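Long-range contact in putative lipoprotein (Campylobacter jejuni subsp. jejuni, PDB 4GIO), which is of unknown function but folds as a variant immunoglobulin-like domain of a bacterial lipoprotein: residues K30-F40 with T94-E102. Numbering follows the deposited sequence.
Sequences KRINSNGYLEF and TRANDFRLE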
ATOM      1  N   LYS A  30       1.483  -4.701  -9.188  1.00 21.05           N
ATOM      2  CA  LYS A  30       2.308  -3.548  -9.497  1.00 21.61           C
ATOM      3  C   LYS A  30       2.725  -3.567 -10.955  1.00 20.66           C
ATOM      4  O   LYS A  30       2.725  -4.645 -11.604  1.00 20.01           O
ATOM      5  CB  LYS A  30       3.508  -3.479  -8.529  1.00 20.26           C
ATOM      6  CG  LYS A  30       4.510  -4.630  -8.616  1.00 25.10           C
ATOM      7  CD  LYS A  30       5.372  -4.699  -7.313  1.00 25.78           C
ATOM      8  CE  LYS A  30       6.580  -5.616  -7.502  1.00 26.74           C
ATOM      9  NZ  LYS A  30       6.076  -6.960  -7.832  1.00 34.62           N
ATOM     10  N   ARG A  31       3.167  -2.411 -11.434  1.00 19.35           N
ATOM     11  CA  ARG A  31       3.766  -2.331 -12.779  1.00 19.47           C
ATOM     12  C   ARG A  31       4.620  -1.063 -12.916  1.00 19.04           C
ATOM     13  O   ARG A  31       4.458  -0.082 -12.157  1.00 17.22           O
ATOM     14  CB  ARG A  31       2.675  -2.409 -13.823  1.00 19.68           C
ATOM     15  CG  ARG A  31       1.841  -1.202 -13.809  1.00 22.11           C
ATOM     16  CD  ARG A  31       0.636  -1.363 -14.716  1.00 30.94           C
ATOM     17  NE  ARG A  31       0.512  -0.089 -15.384  1.00 40.93           N
ATOM     18  CZ  ARG A  31      -0.006   0.979 -14.810  1.00 41.61           C
ATOM     19  NH1 ARG A  31      -0.484   0.860 -13.586  1.00 43.24           N
ATOM     20  NH2 ARG A  31      -0.049   2.137 -15.463  1.00 44.39           N
ATOM     21  N   ILE A  32       5.494  -1.053 -13.901  1.00 18.24           N
ATOM     22  CA  ILE A  32       6.247   0.113 -14.163  1.00 19.33           C
ATOM     23  C   ILE A  32       5.487   0.851 -15.263  1.00 19.57           C
ATOM     24  O   ILE A  32       5.135   0.237 -16.262  1.00 20.19           O
ATOM     25  CB  ILE A  32       7.682  -0.243 -14.695  1.00 19.92           C
ATOM     26  CG1 ILE A  32       8.417  -1.206 -13.744  1.00 20.53           C
ATOM     27  CG2 ILE A  32       8.509   1.019 -15.010  1.00 21.17           C
ATOM     28  CD1 ILE A  32       8.531  -0.760 -12.347  1.00 22.55           C
ATOM     29  N   ASN A  33       5.202   2.142 -15.060  1.00 17.80           N
ATOM     30  CA  ASN A  33       4.367   2.877 -15.981  1.00 17.57           C
ATOM     31  C   ASN A  33       5.231   3.327 -17.181  1.00 17.55           C
ATOM     32  O   ASN A  33       6.462   3.061 -17.218  1.00 17.44           O
ATOM     33  CB  ASN A  33       3.573   4.034 -15.259  1.00 15.31           C
ATOM     34  CG  ASN A  33       4.443   5.225 -14.838  1.00 17.01           C
ATOM     35  OD1 ASN A  33       5.593   5.449 -15.292  1.00 16.79           O
ATOM     36  ND2 ASN A  33       3.860   6.046 -13.970  1.00 13.23           N
ATOM     37  N   SER A  34       4.615   3.988 -18.134  1.00 18.18           N
ATOM     38  CA  SER A  34       5.326   4.311 -19.381  1.00 18.80           C
ATOM     39  C   SER A  34       6.295   5.509 -19.197  1.00 19.39           C
ATOM     40  O   SER A  34       7.151   5.760 -20.077  1.00 19.99           O
ATOM     41  CB  SER A  34       4.319   4.528 -20.512  1.00 17.74           C
ATOM     42  OG  SER A  34       3.520   5.674 -20.206  1.00 16.96           O
ATOM     43  N   ASN A  35       6.251   6.211 -18.053  1.00 17.66           N
ATOM     44  CA  ASN A  35       7.351   7.140 -17.707  1.00 17.46           C
ATOM     45  C   ASN A  35       8.503   6.461 -16.923  1.00 18.85           C
ATOM     46  O   ASN A  35       9.514   7.080 -16.645  1.00 19.46           O
ATOM     47  CB  ASN A  35       6.842   8.333 -16.922  1.00 16.37           C
ATOM     48  CG  ASN A  35       6.072   9.347 -17.804  1.00 18.03           C
ATOM     49  OD1 ASN A  35       6.174   9.324 -19.013  1.00 15.19           O
ATOM     50  ND2 ASN A  35       5.251  10.185 -17.171  1.00 16.88           N
ATOM     51  N   GLY A  36       8.345   5.194 -16.563  1.00 17.89           N
ATOM     52  CA  GLY A  36       9.404   4.485 -15.933  1.00 19.58           C
ATOM     53  C   GLY A  36       9.304   4.423 -14.408  1.00 18.99           C
ATOM     54  O   GLY A  36      10.253   4.020 -13.733  1.00 19.56           O
ATOM     55  N   TYR A  37       8.130   4.715 -13.872  1.00 17.73           N
ATOM     56  CA  TYR A  37       7.919   4.701 -12.398  1.00 15.35           C
ATOM     57  C   TYR A  37       6.977   3.558 -11.981  1.00 15.58           C
ATOM     58  O   TYR A  37       5.908   3.350 -12.592  1.00 16.80           O
ATOM     59  CB  TYR A  37       7.249   6.012 -11.943  1.00 15.08           C
ATOM     60  CG  TYR A  37       8.162   7.182 -12.141  1.00 18.29           C
ATOM     61  CD1 TYR A  37       8.059   7.975 -13.287  1.00 20.77           C
ATOM     62  CD2 TYR A  37       9.173   7.444 -11.231  1.00 17.34           C
ATOM     63  CE1 TYR A  37       8.919   9.038 -13.489  1.00 24.61           C
ATOM     64  CE2 TYR A  37      10.028   8.528 -11.387  1.00 19.92           C
ATOM     65  CZ  TYR A  37       9.905   9.298 -12.534  1.00 25.82           C
ATOM     66  OH  TYR A  37      10.765  10.306 -12.717  1.00 26.47           O
ATOM     67  N   LEU A  38       7.314   2.919 -10.860  1.00 15.62           N
ATOM     68  CA  LEU A  38       6.501   1.835 -10.304  1.00 16.30           C
ATOM     69  C   LEU A  38       5.176   2.359  -9.743  1.00 15.32           C
ATOM     70  O   LEU A  38       5.134   3.365  -9.033  1.00 14.87           O
ATOM     71  CB  LEU A  38       7.299   1.147  -9.212  1.00 15.60           C
ATOM     72  CG  LEU A  38       6.617  -0.009  -8.453  1.00 17.48           C
ATOM     73  CD1 LEU A  38       6.468  -1.219  -9.420  1.00 17.73           C
ATOM     74  CD2 LEU A  38       7.437  -0.333  -7.169  1.00 18.88           C
ATOM     75  N   GLU A  39       4.083   1.656 -10.044  1.00 15.79           N
ATOM     76  CA  GLU A  39       2.800   1.994  -9.449  1.00 16.74           C
ATOM     77  C   GLU A  39       2.241   0.713  -8.879  1.00 18.04           C
ATOM     78  O   GLU A  39       2.433  -0.386  -9.444  1.00 18.05           O
ATOM     79  CB  GLU A  39       1.865   2.548 -10.547  1.00 17.65           C
ATOM     80  CG  GLU A  39       0.427   2.809 -10.043  1.00 24.88           C
ATOM     81  CD  GLU A  39      -0.570   2.972 -11.190  1.00 36.58           C
ATOM     82  OE1 GLU A  39      -0.460   4.011 -11.912  1.00 35.86           O
ATOM     83  OE2 GLU A  39      -1.417   2.033 -11.362  1.00 43.21           O
ATOM     84  N   PHE A  40       1.564   0.817  -7.766  1.00 17.76           N
ATOM     85  CA  PHE A  40       0.915  -0.384  -7.239  1.00 17.30           C
ATOM     86  C   PHE A  40      -0.529  -0.094  -6.947  1.00 19.22           C
ATOM     87  O   PHE A  40      -0.907   1.086  -6.753  1.00 17.70           O
ATOM     88  CB  PHE A  40       1.670  -1.013  -6.046  1.00 17.14           C
ATOM     89  CG  PHE A  40       1.635  -0.206  -4.768  1.00 18.80           C
ATOM     90  CD1 PHE A  40       0.501  -0.228  -3.933  1.00 14.95           C
ATOM     91  CD2 PHE A  40       2.746   0.577  -4.384  1.00 18.86           C
ATOM     92  CE1 PHE A  40       0.474   0.497  -2.739  1.00 16.11           C
ATOM     93  CE2 PHE A  40       2.758   1.340  -3.146  1.00 14.03           C
ATOM     94  CZ  PHE A  40       1.595   1.268  -2.321  1.00 16.24           C
ATOM     95  N   THR A  94      12.704   6.481  -9.981  1.00 19.43           N
ATOM     96  CA  THR A  94      12.786   5.340 -10.872  1.00 19.52           C
ATOM     97  C   THR A  94      13.486   4.094 -10.295  1.00 19.13           C
ATOM     98  O   THR A  94      13.269   3.036 -10.789  1.00 17.95           O
ATOM     99  CB  THR A  94      13.450   5.673 -12.266  1.00 19.94           C
ATOM    100  OG1 THR A  94      14.720   6.248 -12.023  1.00 23.38           O
ATOM    101  CG2 THR A  94      12.601   6.625 -13.104  1.00 20.16           C
ATOM    102  N   ARG A  95      14.267   4.228  -9.224  1.00 20.18           N
ATOM    103  CA  ARG A  95      14.899   3.101  -8.552  1.00 19.95           C
ATOM    104  C   ARG A  95      13.923   2.203  -7.798  1.00 18.23           C
ATOM    105  O   ARG A  95      14.261   1.031  -7.488  1.00 19.86           O
ATOM    106  CB  ARG A  95      15.942   3.594  -7.552  1.00 21.61           C
ATOM    107  CG  ARG A  95      17.229   4.118  -8.165  1.00 20.87           C
ATOM    108  CD  ARG A  95      18.091   4.741  -7.088  1.00 20.77           C
ATOM    109  NE  ARG A  95      17.409   5.914  -6.508  1.00 20.81           N
ATOM    110  CZ  ARG A  95      17.643   6.387  -5.283  1.00 26.12           C
ATOM    111  NH1 ARG A  95      18.570   5.828  -4.490  1.00 26.20           N
ATOM    112  NH2 ARG A  95      16.962   7.433  -4.844  1.00 32.30           N
ATOM    113  N   ALA A  96      12.687   2.676  -7.556  1.00 17.43           N
ATOM    114  CA  ALA A  96      11.659   1.826  -6.894  1.00 16.43           C
ATOM    115  C   ALA A  96      11.258   0.657  -7.806  1.00 17.27           C
ATOM    116  O   ALA A  96      10.797   0.879  -8.960  1.00 18.38           O
ATOM    117  CB  ALA A  96      10.439   2.713  -6.509  1.00 16.40           C
ATOM    118  N   ASN A  97      11.392  -0.571  -7.313  1.00 16.83           N
ATOM    119  CA  ASN A  97      10.980  -1.780  -8.081  1.00 19.29           C
ATOM    120  C   ASN A  97      10.010  -2.653  -7.296  1.00 18.51           C
ATOM    121  O   ASN A  97       9.469  -3.605  -7.823  1.00 17.07           O
ATOM    122  CB  ASN A  97      12.198  -2.660  -8.467  1.00 19.31           C
ATOM    123  CG  ASN A  97      13.084  -2.022  -9.620  1.00 27.54           C
ATOM    124  OD1 ASN A  97      14.276  -2.376  -9.737  1.00 32.15           O
ATOM    125  ND2 ASN A  97      12.541  -1.032 -10.379  1.00 28.60           N
ATOM    126  N   ASP A  98       9.831  -2.355  -6.009  1.00 17.51           N
ATOM    127  CA  ASP A  98       8.843  -3.057  -5.207  1.00 17.42           C
ATOM    128  C   ASP A  98       8.395  -2.099  -4.074  1.00 16.32           C
ATOM    129  O   ASP A  98       8.839  -0.943  -4.010  1.00 15.91           O
ATOM    130  CB  ASP A  98       9.483  -4.348  -4.677  1.00 18.69           C
ATOM    131  CG  ASP A  98       8.421  -5.380  -4.141  1.00 23.52           C
ATOM    132  OD1 ASP A  98       7.166  -5.151  -4.282  1.00 23.21           O
ATOM    133  OD2 ASP A  98       8.888  -6.386  -3.503  1.00 26.24           O
ATOM    134  N   PHE A  99       7.522  -2.547  -3.191  1.00 16.68           N
ATOM    135  CA  PHE A  99       6.989  -1.657  -2.136  1.00 16.41           C
ATOM    136  C   PHE A  99       6.618  -2.522  -0.912  1.00 15.39           C
ATOM    137  O   PHE A  99       6.523  -3.724  -1.007  1.00 15.98           O
ATOM    138  CB  PHE A  99       5.726  -0.925  -2.644  1.00 13.69           C
ATOM    139  CG  PHE A  99       4.491  -1.856  -2.794  1.00 14.94           C
ATOM    140  CD1 PHE A  99       4.339  -2.653  -3.922  1.00 15.23           C
ATOM    141  CD2 PHE A  99       3.491  -1.911  -1.811  1.00 15.48           C
ATOM    142  CE1 PHE A  99       3.229  -3.506  -4.112  1.00 17.39           C
ATOM    143  CE2 PHE A  99       2.328  -2.763  -1.982  1.00 16.85           C
ATOM    144  CZ  PHE A  99       2.213  -3.573  -3.118  1.00 17.43           C
ATOM    145  N   ARG A 100       6.445  -1.872   0.216  1.00 16.19           N
ATOM    146  CA  ARG A 100       5.898  -2.499   1.428  1.00 17.44           C
ATOM    147  C   ARG A 100       4.814  -1.571   1.963  1.00 16.41           C
ATOM    148  O   ARG A 100       4.996  -0.375   1.993  1.00 16.60           O
ATOM    149  CB  ARG A 100       6.972  -2.669   2.464  1.00 18.17           C
ATOM    150  CG  ARG A 100       6.585  -3.536   3.646  1.00 22.96           C
ATOM    151  CD  ARG A 100       7.830  -3.836   4.575  1.00 23.68           C
ATOM    152  NE  ARG A 100       8.585  -4.932   3.934  1.00 25.35           N
ATOM    153  CZ  ARG A 100       9.854  -4.876   3.531  1.00 23.88           C
ATOM    154  NH1 ARG A 100      10.610  -3.817   3.775  1.00 23.72           N
ATOM    155  NH2 ARG A 100      10.362  -5.931   2.902  1.00 27.78           N
ATOM    156  N   LEU A 101       3.670  -2.133   2.352  1.00 16.09           N
ATOM    157  CA  LEU A 101       2.542  -1.341   2.774  1.00 15.71           C
ATOM    158  C   LEU A 101       2.130  -1.766   4.178  1.00 15.65           C
ATOM    159  O   LEU A 101       1.771  -2.911   4.371  1.00 18.67           O
ATOM    160  CB  LEU A 101       1.368  -1.470   1.790  1.00 14.37           C
ATOM    161  CG  LEU A 101       0.039  -0.808   2.199  1.00 15.78           C
ATOM    162  CD1 LEU A 101       0.166   0.740   2.296  1.00 14.77           C
ATOM    163  CD2 LEU A 101      -1.078  -1.124   1.174  1.00 15.68           C
ATOM    164  N   GLU A 102       2.188  -0.862   5.141  1.00 14.23           N
ATOM    165  CA  GLU A 102       1.650  -1.205   6.458  1.00 14.72           C
ATOM    166  C   GLU A 102       0.220  -0.639   6.608  1.00 14.05           C
ATOM    167  O   GLU A 102      -0.030   0.467   6.193  1.00 12.87           O
ATOM    168  CB  GLU A 102       2.517  -0.554   7.551  1.00 13.61           C
ATOM    169  CG  GLU A 102       3.917  -1.064   7.566  1.00 18.65           C
ATOM    170  CD  GLU A 102       4.786  -0.298   8.588  1.00 19.43           C
ATOM    171  OE1 GLU A 102       4.245   0.547   9.301  1.00 19.42           O
ATOM    172  OE2 GLU A 102       5.986  -0.573   8.720  1.00 16.81           O
TER
HETATM  173  O   HOH W   1       9.875   3.506  -9.847  1.00 15.60           O
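Phe40 and Phe99 lie face to face between the two sheets of this immunoglobulin-like sandwich, their planes 7° apart and their centroids 3.7 Å from each other. No direct hydrogen bond joins 30-40 to 94-102; the hairpin of one sheet meets the loop 94-97 and the start of strand 98-105 through side-chain packing and one water. With CG of each Phe between the backbone N and the carbonyl carbon (chi1 near 70° in both), the rings turn so that each lies over the centre of the other, about 3.5 Å above its plane. Phe40 CB also sits over the Phe99 ring, 3.9 Å from its centroid, as a CH-pi contact, while Lys30 CD comes to the edge of that ring. Beyond it Lys30 CE passes 3.3 Å from Asp98 OD1; the ammonium NZ stays beyond salt-bridge range. Leu38 fills the next position, CD2 against the backbone at Asp98 N and 4.3 Å from Ala96 CB. A water bridges the segments here, accepting from Leu38 N and donating to Ala96 O. At the turn end, Thr94 CG2 lies over one face of the Tyr37 ring, toward its rim, and touches Gly36 O. Farther out, Trp58 of strand 50-59 meets the Phe40 ring at a steep tilt, and Asn97 and Asp98 both pair with Leu59 in a classic beta bulge. The type I turn Asn33-Gly36 shapes the hairpin end, and Gly36 takes positive phi there. Asn33 OD1 accepts a weak bond from Asn35 N within the turn and a stronger one from Tyr37 N just after it, at 3.0 Å, with the donor above the carbonyl plane and the hydrogen bond nearly straight (167° at the hydrogen).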